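Local coordinates for ORF10 (Moritella marina, PDB 6RIW), which forms the ketosynthase-chain length factor didomain of a polyunsaturated fatty acid synthase and probably catalyses the condensation step of acyl-chain extension, at residues D548-Q553 with Y637-G642; M558-N563 with A745-V750. All coordinates share one frame; numbering follows the deposited sequence.

Contacts 1 and 2 both lie in the second of the two ketosynthase-family units and share helix 552-567: contact 1 uses its N-terminal end and the residues leading into it, contact 2 its middle. Along the chain the segments run 548-553, 558-563, 637-642 and 745-750, so the two contacts cross and neither nests in the other. Contact 1 closes a largely helical excursion of 83 residues, bringing the turn at Thr638-Ile641 back to the helix start. Contact 2 closes a longer loop of 181 residues, returning strand 741-752 to the same helix. Their centres are 18 Å apart, and together they tie helix 552-567 to a buried turn and to a sheet.

Contact 1: D548-Q553 with Y637-G642; sequences DCLIPQ and YTSFIG
Ile551 and Ser639 are joined by the one direct hydrogen bond between segments 548-553 and 637-642. Ile551 N donates to Ser639 OG at 3.0 Å, and an N-H...O angle of 163° makes the bond nearly straight. Ser639 chi1 of 73° holds OG between its own backbone N and carbonyl carbon, where the hydroxyl also bonds Gln636 O; the side-chain oxygen is thus gripped by two backbone groups. Ile551 is the N-cap residue of helix 552-567, so the grip falls at the helix start.

A water forms the second polar link. It donates to Gln553 OE1 and to Ser639 O, each 2.9 Å away. Because Gln553 NE2 donates to the carbonyl Gly583 O, the amide orientation is set and OE1 is left to accept from the water.

The remaining contacts are van der Waals. The two branches of Ile551 diverge: CD1 makes a carbon-oxygen contact of 3.4 Å with Ser639 O, whereas CG2 makes an apolar one with the Phe640 ring, at its edge and in its plane, 3.6 Å from CE1. Leu550 CB rests against Ser639 CB at 3.8 Å. A type I turn from Thr638 to Ile641 directs Ser639 at this surface, while Phe640, whose CB points away, brings its ring edge back to Ile551.

Around the contact, Asp548 bonds Gln636 N and Asn635 ND2 near the start of helix 634-638, and Arg648 of helix 642-653 touches both Leu550 and Ser639. Tyr637 reaches helix 228-237 of the first ketosynthase unit, where its OH bonds Phe230 O, placing segment 637-642 between the start of helix 552-567 and that unit.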
loop_
_atom_site.group_PDB
_atom_site.type_symbol
_atom_site.label_atom_id
_atom_site.label_comp_id
_atom_site.label_asym_id
_atom_site.label_seq_id
_atom_site.Cartn_x
_atom_site.Cartn_y
_atom_site.Cartn_z
ATOM N N ASP A 548 6.668 13.861 -17.778
ATOM C CA ASP A 548 7.271 12.681 -17.161
ATOM C C ASP A 548 7.700 12.952 -15.713
ATOM O O ASP A 548 8.649 12.360 -15.215
ATOM C CB ASP A 548 8.477 12.198 -17.971
ATOM C CG ASP A 548 8.814 10.741 -17.693
ATOM O OD1 ASP A 548 7.984 10.069 -17.041
ATOM O OD2 ASP A 548 9.890 10.269 -18.124
ATOM N N CYS A 549 6.984 13.844 -15.046
ATOM C CA CYS A 549 7.295 14.220 -13.678
ATOM C C CYS A 549 6.674 13.222 -12.705
ATOM O O CYS A 549 5.649 12.601 -13.000
ATOM C CB CYS A 549 6.771 15.625 -13.398
ATOM S SG CYS A 549 7.416 16.385 -11.907
ATOM N N LEU A 550 7.303 13.068 -11.542
ATOM C CA LEU A 550 6.717 12.240 -10.489
ATOM C C LEU A 550 5.523 12.952 -9.854
ATOM O O LEU A 550 5.502 14.176 -9.730
ATOM C CB LEU A 550 7.753 11.917 -9.409
ATOM C CG LEU A 550 9.157 11.479 -9.829
ATOM C CD1 LEU A 550 9.921 11.036 -8.580
ATOM C CD2 LEU A 550 9.100 10.347 -10.847
ATOM N N ILE A 551 4.523 12.178 -9.429
ATOM C CA ILE A 551 3.327 12.795 -8.854
ATOM C C ILE A 551 3.682 13.470 -7.526
ATOM O O ILE A 551 4.653 13.074 -6.857
ATOM C CB ILE A 551 2.181 11.776 -8.677
ATOM C CG1 ILE A 551 2.556 10.661 -7.678
ATOM C CG2 ILE A 551 1.757 11.197 -10.034
ATOM C CD1 ILE A 551 1.316 9.867 -7.132
ATOM N N PRO A 552 2.923 14.482 -7.110
ATOM C CA PRO A 552 3.268 15.206 -5.869
ATOM C C PRO A 552 3.269 14.349 -4.621
ATOM O O PRO A 552 4.042 14.654 -3.709
ATOM C CB PRO A 552 2.193 16.304 -5.801
ATOM C CG PRO A 552 1.810 16.532 -7.232
ATOM C CD PRO A 552 1.889 15.184 -7.896
ATOM N N GLN A 553 2.464 13.273 -4.542
ATOM C CA GLN A 553 2.521 12.409 -3.354
ATOM C C GLN A 553 3.952 11.936 -3.078
ATOM O O GLN A 553 4.423 11.952 -1.931
ATOM C CB GLN A 553 1.585 11.198 -3.510
ATOM C CG GLN A 553 1.505 10.312 -2.222
ATOM C CD GLN A 553 0.816 8.970 -2.436
ATOM O OE1 GLN A 553 1.135 8.232 -3.372
ATOM N NE2 GLN A 553 -0.120 8.632 -1.544
ATOM N N TYR A 637 4.823 6.841 -14.329
ATOM C CA TYR A 637 4.122 5.650 -13.849
ATOM C C TYR A 637 4.844 4.983 -12.679
ATOM O O TYR A 637 4.177 4.406 -11.811
ATOM C CB TYR A 637 3.915 4.651 -14.980
ATOM C CG TYR A 637 2.530 4.011 -15.032
ATOM C CD1 TYR A 637 2.168 2.987 -14.175
ATOM C CD2 TYR A 637 1.609 4.416 -15.990
ATOM C CE1 TYR A 637 0.884 2.390 -14.256
ATOM C CE2 TYR A 637 0.357 3.840 -16.083
ATOM C CZ TYR A 637 -0.010 2.837 -15.221
ATOM O OH TYR A 637 -1.285 2.302 -15.367
ATOM N N THR A 638 6.187 5.040 -12.613
ATOM C CA THR A 638 6.855 4.498 -11.425
ATOM C C THR A 638 6.409 5.229 -10.159
ATOM O O THR A 638 6.404 4.634 -9.074
ATOM C CB THR A 638 8.395 4.571 -11.526
ATOM O OG1 THR A 638 8.841 5.938 -11.446
ATOM C CG2 THR A 638 8.898 3.930 -12.810
ATOM N N SER A 639 6.047 6.508 -10.270
ATOM C CA SER A 639 5.552 7.230 -9.105
ATOM C C SER A 639 4.098 6.900 -8.776
ATOM O O SER A 639 3.603 7.358 -7.742
ATOM C CB SER A 639 5.723 8.754 -9.272
ATOM O OG SER A 639 4.813 9.328 -10.206
ATOM N N PHE A 640 3.403 6.124 -9.615
ATOM C CA PHE A 640 2.108 5.592 -9.213
ATOM C C PHE A 640 2.237 4.442 -8.218
ATOM O O PHE A 640 1.224 4.022 -7.646
ATOM C CB PHE A 640 1.328 5.078 -10.436
ATOM C CG PHE A 640 0.894 6.142 -11.419
ATOM C CD1 PHE A 640 1.157 7.491 -11.219
ATOM C CD2 PHE A 640 0.203 5.765 -12.570
ATOM C CE1 PHE A 640 0.725 8.449 -12.152
ATOM C CE2 PHE A 640 -0.230 6.711 -13.479
ATOM C CZ PHE A 640 0.049 8.056 -13.272
ATOM N N ILE A 641 3.446 3.909 -8.017
ATOM C CA ILE A 641 3.684 2.697 -7.230
ATOM C C ILE A 641 4.148 3.116 -5.836
ATOM O O ILE A 641 5.248 3.651 -5.678
ATOM C CB ILE A 641 4.729 1.800 -7.916
ATOM C CG1 ILE A 641 4.306 1.501 -9.364
ATOM C CG2 ILE A 641 4.968 0.534 -7.115
ATOM C CD1 ILE A 641 5.398 0.920 -10.222
ATOM N N GLY A 642 3.332 2.847 -4.811
ATOM C CA GLY A 642 3.534 3.495 -3.524
ATOM C C GLY A 642 4.866 3.182 -2.869
ATOM O O GLY A 642 5.513 4.072 -2.302
HETATM O O HOH W 1 2.867 6.652 -5.003
#

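Contact 2: M558-N563 with A745-V750; sequences MQVADN and AAAIVV
Val560, at chi1 -64°, has CG1 anti to its carbonyl carbon and CG2 between backbone N and carbonyl carbon, and this rotation lays both methyls on strand residues Ala745 to Ala747. CG2 comes down on the backbone itself, 3.7 Å from Ala746 C, with the methyls of its neighbours alongside: Ala745 CB at 4.1 Å from Val560 CG2 and Ala747 CB at 4.0 Å from it. CG1 reaches Ala745 instead, 3.8 Å from its carbonyl O. The valine thus sits over the backbone of Ala746, with the Ala745 and Ala747 methyls before and after it along the strand.

Ala747 returns the contact. Its CB reaches the helix backbone, 3.7 Å from both Val560 O and Ala561 CA, while the Ala561 and Ala747 CB atoms lie 4.4 Å apart. The small alanines are consistent with the close approach of the local axes, 6.8 Å, and an angle of 25° between their directions sets helix and strand nearly parallel. The contact is made by methyl groups, against each other and against backbone atoms that include two carbonyl oxygens; the polar residues of the helix turn to other partners, Asp562 forming salt bridges with Arg539 and Lys566, and Asn563 ND2 bonding Asp475 of strand 469-478.

Strand 741-752 pairs antiparallel with strands 469-478 and 687-694. Ala745 and Ala747 point to helix 552-567, whereas Ala746 and Ile748 point from the other face and touch Met843 and Ile847 of helix 841-854. A sheet covered by helices on both faces matches the layered alpha-beta-alpha-beta-alpha architecture of the thiolase fold, in which helix 841-854, from the C-terminal half, would belong to the central helical layer and helix 552-567 to an outer one.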
loop_
_atom_site.group_PDB
_atom_site.type_symbol
_atom_site.label_atom_id
_atom_site.label_comp_id
_atom_site.label_asym_id
_atom_site.label_seq_id
_atom_site.Cartn_x
_atom_site.Cartn_y
_atom_site.Cartn_z
ATOM N N MET A 558 9.340 12.653 -0.339
ATOM C CA MET A 558 10.792 12.595 -0.476
ATOM C C MET A 558 11.447 13.809 0.159
ATOM O O MET A 558 12.490 13.692 0.814
ATOM C CB MET A 558 11.165 12.496 -1.955
ATOM C CG MET A 558 10.893 11.119 -2.544
ATOM S SD MET A 558 10.615 11.291 -4.319
ATOM C CE MET A 558 12.314 11.465 -4.836
ATOM N N GLN A 559 10.852 14.989 -0.036
ATOM C CA GLN A 559 11.432 16.212 0.512
ATOM C C GLN A 559 11.420 16.208 2.040
ATOM O O GLN A 559 12.430 16.545 2.669
ATOM C CB GLN A 559 10.690 17.433 -0.022
ATOM C CG GLN A 559 11.303 18.742 0.375
ATOM C CD GLN A 559 10.892 19.858 -0.563
ATOM O OE1 GLN A 559 9.745 20.305 -0.541
ATOM N NE2 GLN A 559 11.825 20.297 -1.411
ATOM N N VAL A 560 10.288 15.846 2.666
ATOM C CA VAL A 560 10.259 15.900 4.130
ATOM C C VAL A 560 11.143 14.811 4.726
ATOM O O VAL A 560 11.789 15.027 5.760
ATOM C CB VAL A 560 8.821 15.838 4.695
ATOM C CG1 VAL A 560 8.003 17.056 4.259
ATOM C CG2 VAL A 560 8.090 14.508 4.329
ATOM N N ALA A 561 11.191 13.633 4.096
ATOM C CA ALA A 561 12.027 12.550 4.616
ATOM C C ALA A 561 13.501 12.919 4.537
ATOM O O ALA A 561 14.262 12.692 5.488
ATOM C CB ALA A 561 11.790 11.245 3.839
ATOM N N ASP A 562 13.912 13.494 3.408
ATOM C CA ASP A 562 15.291 13.957 3.241
ATOM C C ASP A 562 15.657 14.983 4.306
ATOM O O ASP A 562 16.729 14.906 4.916
ATOM C CB ASP A 562 15.459 14.555 1.842
ATOM C CG ASP A 562 16.922 14.827 1.482
ATOM O OD1 ASP A 562 17.773 13.933 1.656
ATOM O OD2 ASP A 562 17.200 15.944 1.000
ATOM N N ASN A 563 14.770 15.952 4.544
ATOM C CA ASN A 563 15.042 16.991 5.535
ATOM C C ASN A 563 15.098 16.413 6.945
ATOM O O ASN A 563 15.980 16.776 7.738
ATOM C CB ASN A 563 13.983 18.097 5.446
ATOM C CG ASN A 563 14.148 18.954 4.212
ATOM O OD1 ASN A 563 15.226 19.001 3.622
ATOM N ND2 ASN A 563 13.086 19.639 3.815
ATOM N N ALA A 745 2.481 16.434 4.264
ATOM C CA ALA A 745 3.438 15.349 4.430
ATOM C C ALA A 745 4.366 15.734 5.571
ATOM O O ALA A 745 4.579 16.919 5.828
ATOM C CB ALA A 745 4.237 15.090 3.136
ATOM N N ALA A 746 4.895 14.731 6.266
ATOM C CA ALA A 746 5.839 15.030 7.335
ATOM C C ALA A 746 6.643 13.775 7.624
ATOM O O ALA A 746 6.272 12.669 7.202
ATOM C CB ALA A 746 5.107 15.542 8.598
ATOM N N ALA A 747 7.762 13.947 8.340
ATOM C CA ALA A 747 8.627 12.809 8.602
ATOM C C ALA A 747 9.359 13.016 9.914
ATOM O O ALA A 747 9.570 14.158 10.353
ATOM C CB ALA A 747 9.647 12.576 7.461
ATOM N N ILE A 748 9.697 11.892 10.561
ATOM C CA ILE A 748 10.504 11.893 11.776
ATOM C C ILE A 748 11.555 10.802 11.644
ATOM O O ILE A 748 11.407 9.844 10.884
ATOM C CB ILE A 748 9.670 11.669 13.065
ATOM C CG1 ILE A 748 8.975 10.310 13.064
ATOM C CG2 ILE A 748 8.704 12.827 13.299
ATOM C CD1 ILE A 748 8.241 10.007 14.413
ATOM N N VAL A 749 12.641 10.974 12.388
ATOM C CA VAL A 749 13.683 9.967 12.522
ATOM C C VAL A 749 13.660 9.517 13.968
ATOM O O VAL A 749 13.661 10.358 14.873
ATOM C CB VAL A 749 15.072 10.520 12.155
ATOM C CG1 VAL A 749 16.141 9.466 12.441
ATOM C CG2 VAL A 749 15.125 11.007 10.701
ATOM N N VAL A 750 13.624 8.204 14.188
ATOM C CA VAL A 750 13.616 7.653 15.532
ATOM C C VAL A 750 14.792 6.689 15.692
ATOM O O VAL A 750 15.201 5.993 14.757
ATOM C CB VAL A 750 12.277 6.960 15.891
ATOM C CG1 VAL A 750 11.131 7.982 15.951
ATOM C CG2 VAL A 750 11.945 5.796 14.910
#